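PDB 3AJC: flagellar motor switch protein FliG from Thermotoga maritima, which probably forms part of the switch complex at the base of the flagellar basal body, which sets the direction of motor rotation and responds to chemotaxis proteins. Local coordinates for residues 27-32 / 60-65; 42-47 / 53-58. All coordinates share one frame; numbering follows the deposited sequence.

Contact 1 of 2, residues 27-32 / 60-65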
loop_
_atom_site.group_PDB
_atom_site.type_symbol
_atom_site.label_atom_id
_atom_site.label_comp_id
_atom_site.label_asym_id
_atom_site.label_seq_id
_atom_site.Cartn_x
_atom_site.Cartn_y
_atom_site.Cartn_z
ATOM N N THR A 27 -4.992 -11.386 -18.138
ATOM C CA THR A 27 -6.424 -11.329 -17.891
ATOM C C THR A 27 -6.678 -11.470 -16.392
ATOM O O THR A 27 -7.632 -10.903 -15.848
ATOM C CB THR A 27 -7.138 -12.456 -18.653
ATOM O OG1 THR A 27 -6.823 -12.348 -20.049
ATOM C CG2 THR A 27 -8.641 -12.367 -18.468
ATOM N N ILE A 28 -5.819 -12.232 -15.725
ATOM C CA ILE A 28 -5.938 -12.433 -14.283
ATOM C C ILE A 28 -5.611 -11.118 -13.580
ATOM O O ILE A 28 -6.334 -10.691 -12.677
ATOM C CB ILE A 28 -4.965 -13.537 -13.790
ATOM C CG1 ILE A 28 -5.356 -14.885 -14.410
ATOM C CG2 ILE A 28 -4.990 -13.615 -12.261
ATOM C CD1 ILE A 28 -4.447 -16.043 -14.009
ATOM N N ALA A 29 -4.525 -10.484 -14.015
ATOM C CA ALA A 29 -4.082 -9.207 -13.465
ATOM C C ALA A 29 -5.199 -8.167 -13.530
ATOM O O ALA A 29 -5.423 -7.411 -12.580
ATOM C CB ALA A 29 -2.879 -8.716 -14.229
ATOM N N VAL A 30 -5.912 -8.138 -14.651
ATOM C CA VAL A 30 -7.004 -7.190 -14.836
ATOM C C VAL A 30 -8.148 -7.385 -13.853
ATOM O O VAL A 30 -8.648 -6.414 -13.267
ATOM C CB VAL A 30 -7.583 -7.267 -16.274
ATOM C CG1 VAL A 30 -8.914 -6.538 -16.340
ATOM C CG2 VAL A 30 -6.605 -6.649 -17.254
ATOM N N VAL A 31 -8.578 -8.629 -13.688
ATOM C CA VAL A 31 -9.678 -8.923 -12.781
ATOM C C VAL A 31 -9.330 -8.570 -11.339
ATOM O O VAL A 31 -10.119 -7.941 -10.643
ATOM C CB VAL A 31 -10.075 -10.421 -12.823
ATOM C CG1 VAL A 31 -11.187 -10.689 -11.797
ATOM C CG2 VAL A 31 -10.536 -10.807 -14.222
ATOM N N LEU A 32 -8.144 -8.970 -10.895
ATOM C CA LEU A 32 -7.730 -8.720 -9.517
ATOM C C LEU A 32 -7.495 -7.249 -9.210
ATOM O O LEU A 32 -7.809 -6.785 -8.106
ATOM C CB LEU A 32 -6.459 -9.513 -9.174
ATOM C CG LEU A 32 -6.449 -11.051 -9.258
ATOM C CD1 LEU A 32 -5.356 -11.614 -8.348
ATOM C CD2 LEU A 32 -7.778 -11.596 -8.824
ATOM N N ALA A 60 1.273 -4.918 -11.238
ATOM C CA ALA A 60 2.160 -3.806 -10.938
ATOM C C ALA A 60 2.412 -2.946 -12.176
ATOM O O ALA A 60 2.515 -1.725 -12.076
ATOM C CB ALA A 60 3.478 -4.332 -10.391
ATOM N N LEU A 61 2.500 -3.589 -13.341
ATOM C CA LEU A 61 2.761 -2.885 -14.596
ATOM C C LEU A 61 1.559 -2.922 -15.529
ATOM O O LEU A 61 1.709 -2.892 -16.749
ATOM C CB LEU A 61 3.965 -3.526 -15.288
ATOM C CG LEU A 61 5.265 -3.661 -14.486
ATOM C CD1 LEU A 61 6.176 -4.628 -15.206
ATOM C CD2 LEU A 61 5.940 -2.301 -14.305
ATOM N N LEU A 62 0.369 -2.968 -14.943
ATOM C CA LEU A 62 -0.865 -3.073 -15.706
ATOM C C LEU A 62 -1.002 -2.307 -17.024
ATOM O O LEU A 62 -1.334 -2.898 -18.043
ATOM C CB LEU A 62 -2.065 -2.747 -14.818
ATOM C CG LEU A 62 -3.382 -3.238 -15.427
ATOM C CD1 LEU A 62 -3.383 -4.757 -15.486
ATOM C CD2 LEU A 62 -4.547 -2.742 -14.588
ATOM N N GLU A 63 -0.803 -0.998 -17.020
ATOM C CA GLU A 63 -0.949 -0.251 -18.264
ATOM C C GLU A 63 0.349 0.446 -18.621
ATOM O O GLU A 63 0.376 1.393 -19.408
ATOM C CB GLU A 63 -2.093 0.755 -18.133
ATOM C CG GLU A 63 -3.462 0.094 -18.112
ATOM C CD GLU A 63 -4.477 0.863 -17.290
ATOM O OE1 GLU A 63 -5.649 0.430 -17.252
ATOM O OE2 GLU A 63 -4.105 1.887 -16.674
ATOM N N ARG A 64 1.426 -0.062 -18.032
ATOM C CA ARG A 64 2.769 0.459 -18.231
ATOM C C ARG A 64 3.630 -0.619 -18.883
ATOM O O ARG A 64 4.855 -0.512 -18.886
ATOM C CB ARG A 64 3.403 0.813 -16.883
ATOM C CG ARG A 64 2.719 1.899 -16.055
ATOM C CD ARG A 64 3.449 2.034 -14.717
ATOM N NE ARG A 64 4.874 1.773 -14.895
ATOM C CZ ARG A 64 5.749 1.613 -13.908
ATOM N NH1 ARG A 64 5.357 1.691 -12.645
ATOM N NH2 ARG A 64 7.020 1.353 -14.189
ATOM N N THR A 65 2.993 -1.650 -19.432
ATOM C CA THR A 65 3.718 -2.765 -20.043
ATOM C C THR A 65 4.690 -2.424 -21.164
ATOM O O THR A 65 5.722 -3.082 -21.314
ATOM C CB THR A 65 2.749 -3.840 -20.552
ATOM O OG1 THR A 65 2.043 -3.361 -21.703
ATOM C CG2 THR A 65 1.759 -4.178 -19.466
#
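In the all-helical middle domain of FliG, the loop that follows helix 49-60 lays L62 against helix 25-33. One branch of the leucine does the touching. Its CD1 methyl meets V30 CG2 at 4.1 Å and A29 CB at 4.2 Å. The side chains of V30 and L62 cross at about a right angle. L62 CB already points to the helix, and with CG anti to the backbone N (chi1 -163°) the CD1 methyl is carried onto it. On the helix, A29 CB points at the loop. V30 offers CG2, the branch beside its backbone N. All of this is van der Waals contact between apolar groups, and no hydrogen bond joins the two segments. The backbones stay well apart, with the CA atoms of A29 and L62 at 7.3 Å. L62 also touches V89, and A29 lies against R58 and I59 of helix 49-60. R58 and the helix 25-33 residues P25 and Q26 belong to the EHPQR motif, which is important for interaction with FliM. L61 is the first residue to leave the helical path, and it opens a type I beta turn. The turn is closed by R64 N donating to L61 O at 3.1 Å.

Contact 2 of 2, residues 42-47 / 53-58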
loop_
_atom_site.group_PDB
_atom_site.type_symbol
_atom_site.label_atom_id
_atom_site.label_comp_id
_atom_site.label_asym_id
_atom_site.label_seq_id
_atom_site.Cartn_x
_atom_site.Cartn_y
_atom_site.Cartn_z
ATOM N N GLN A 42 -6.319 -12.945 -1.442
ATOM C CA GLN A 42 -6.877 -14.265 -1.158
ATOM C C GLN A 42 -6.899 -15.132 -2.426
ATOM O O GLN A 42 -6.519 -16.309 -2.393
ATOM C CB GLN A 42 -8.288 -14.111 -0.569
ATOM C CG GLN A 42 -9.007 -15.409 -0.228
ATOM C CD GLN A 42 -10.382 -15.172 0.392
ATOM O OE1 GLN A 42 -11.186 -14.397 -0.119
ATOM N NE2 GLN A 42 -10.655 -15.852 1.490
ATOM N N ILE A 43 -7.341 -14.553 -3.541
ATOM C CA ILE A 43 -7.381 -15.282 -4.809
ATOM C C ILE A 43 -5.970 -15.581 -5.308
ATOM O O ILE A 43 -5.665 -16.703 -5.708
ATOM C CB ILE A 43 -8.100 -14.475 -5.904
ATOM C CG1 ILE A 43 -9.573 -14.286 -5.540
ATOM C CG2 ILE A 43 -7.946 -15.167 -7.238
ATOM C CD1 ILE A 43 -10.310 -13.347 -6.474
ATOM N N LEU A 44 -5.115 -14.563 -5.292
ATOM C CA LEU A 44 -3.744 -14.704 -5.745
ATOM C C LEU A 44 -3.029 -15.835 -5.030
ATOM O O LEU A 44 -2.381 -16.675 -5.659
ATOM C CB LEU A 44 -2.979 -13.400 -5.521
ATOM C CG LEU A 44 -1.520 -13.388 -5.988
ATOM C CD1 LEU A 44 -1.467 -13.823 -7.440
ATOM C CD2 LEU A 44 -0.910 -11.982 -5.824
ATOM N N GLY A 45 -3.146 -15.860 -3.709
ATOM C CA GLY A 45 -2.475 -16.898 -2.949
ATOM C C GLY A 45 -3.028 -18.286 -3.199
ATOM O O GLY A 45 -2.369 -19.275 -2.888
ATOM N N ALA A 46 -4.233 -18.366 -3.757
ATOM C CA ALA A 46 -4.853 -19.653 -4.030
ATOM C C ALA A 46 -4.612 -20.091 -5.464
ATOM O O ALA A 46 -5.018 -21.186 -5.856
ATOM C CB ALA A 46 -6.345 -19.592 -3.747
ATOM N N LEU A 47 -3.959 -19.237 -6.251
ATOM C CA LEU A 47 -3.657 -19.572 -7.638
ATOM C C LEU A 47 -2.439 -20.489 -7.720
ATOM O O LEU A 47 -1.625 -20.554 -6.795
ATOM C CB LEU A 47 -3.372 -18.313 -8.457
ATOM C CG LEU A 47 -4.557 -17.422 -8.829
ATOM C CD1 LEU A 47 -4.050 -16.214 -9.612
ATOM C CD2 LEU A 47 -5.559 -18.209 -9.651
ATOM N N THR A 53 3.789 -14.954 -9.191
ATOM C CA THR A 53 4.694 -13.844 -9.473
ATOM C C THR A 53 4.342 -13.087 -10.752
ATOM O O THR A 53 4.225 -11.852 -10.745
ATOM C CB THR A 53 6.154 -14.306 -9.575
ATOM O OG1 THR A 53 6.551 -14.913 -8.344
ATOM C CG2 THR A 53 7.061 -13.115 -9.827
ATOM N N GLU A 54 4.171 -13.823 -11.847
ATOM C CA GLU A 54 3.841 -13.213 -13.128
ATOM C C GLU A 54 2.578 -12.350 -13.019
ATOM O O GLU A 54 2.547 -11.213 -13.492
ATOM C CB GLU A 54 3.661 -14.309 -14.185
ATOM C CG GLU A 54 4.594 -14.191 -15.402
ATOM C CD GLU A 54 6.065 -13.924 -15.036
ATOM O OE1 GLU A 54 6.587 -14.542 -14.076
ATOM O OE2 GLU A 54 6.704 -13.098 -15.730
ATOM N N VAL A 55 1.540 -12.887 -12.383
ATOM C CA VAL A 55 0.289 -12.145 -12.219
ATOM C C VAL A 55 0.495 -10.897 -11.371
ATOM O O VAL A 55 -0.073 -9.842 -11.658
ATOM C CB VAL A 55 -0.802 -13.017 -11.560
ATOM C CG1 VAL A 55 -1.916 -12.135 -11.008
ATOM C CG2 VAL A 55 -1.356 -14.017 -12.583
ATOM N N LEU A 56 1.310 -11.015 -10.327
ATOM C CA LEU A 56 1.555 -9.877 -9.449
ATOM C C LEU A 56 2.322 -8.794 -10.224
ATOM O O LEU A 56 2.039 -7.596 -10.087
ATOM C CB LEU A 56 2.338 -10.323 -8.200
ATOM C CG LEU A 56 2.472 -9.309 -7.053
ATOM C CD1 LEU A 56 3.487 -8.215 -7.386
ATOM C CD2 LEU A 56 1.108 -8.700 -6.767
ATOM N N LYS A 57 3.278 -9.223 -11.047
ATOM C CA LYS A 57 4.066 -8.285 -11.846
ATOM C C LYS A 57 3.177 -7.542 -12.858
ATOM O O LYS A 57 3.304 -6.325 -13.026
ATOM C CB LYS A 57 5.190 -9.021 -12.574
ATOM C CG LYS A 57 6.177 -8.099 -13.282
ATOM C CD LYS A 57 7.280 -8.887 -13.976
ATOM C CE LYS A 57 6.747 -9.622 -15.198
ATOM N NZ LYS A 57 7.816 -10.400 -15.902
ATOM N N ARG A 58 2.277 -8.269 -13.519
ATOM C CA ARG A 58 1.371 -7.669 -14.493
ATOM C C ARG A 58 0.424 -6.676 -13.828
ATOM O O ARG A 58 -0.012 -5.706 -14.451
ATOM C CB ARG A 58 0.562 -8.750 -15.207
ATOM C CG ARG A 58 1.335 -9.465 -16.292
ATOM C CD ARG A 58 0.571 -10.665 -16.818
ATOM N NE ARG A 58 1.335 -11.375 -17.839
ATOM C CZ ARG A 58 1.537 -10.921 -19.070
ATOM N NH1 ARG A 58 1.027 -9.756 -19.445
ATOM N NH2 ARG A 58 2.264 -11.627 -19.927
#
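L44 overlaps V55 and L56 with the two branches of its side chain. Its CD1 meets V55 CG1 at 4.0 Å. Its CD2 meets L56 CD2, also at 4.0 Å. The leucine thus straddles two consecutive residues of helix 49-60. Against V55 the side chains run past each other in opposite directions. Against L56 they cross at about a right angle. L44 is extended toward the other helix, with CG anti to the backbone N (chi1 -178°). V55 uses the methyl that is itself anti to its N (chi1 162°). The contact is wholly apolar, and its three touching residues are buried. The CA atoms of L44 and V55 are 8.0 Å apart. Away from L44, K57 NZ donates to E54 OE2 at 2.9 Å in a salt bridge within helix 49-60. The lysine comes in on the syn side, 32° out of the carboxylate plane. E54 OE1 has a second partner in K113. R58 NH1 is hydrogen-bonded to Q26 OE1, which links two residues of the EHPQR motif. Helices 37-46 and 49-60, consecutive and joined by a short link, pack through aliphatic side chains as a helical pair of the armadillo-like FliG middle domain.

Overall arrangement
Contact 2 is nested along the chain inside the loop closed by contact 1, and the two centres lie about 11 Å apart. They meet directly in the apolar interior of the middle domain. I28 CG2 touches V55 CG1 at 3.6 Å and L47 CD1 at 3.8 Å. L32 CD2 reaches I43 CD1 at 3.9 Å. Helix 25-33 is part of contact 1 alone but touches both: A29 and V30 meet L62, while I28 and L32 pack on residues of contact 2. R58, the arginine of the EHPQR motif important for interaction with FliM, packs its CB on A29 CB at 3.6 Å, so this motif residue lies at the junction.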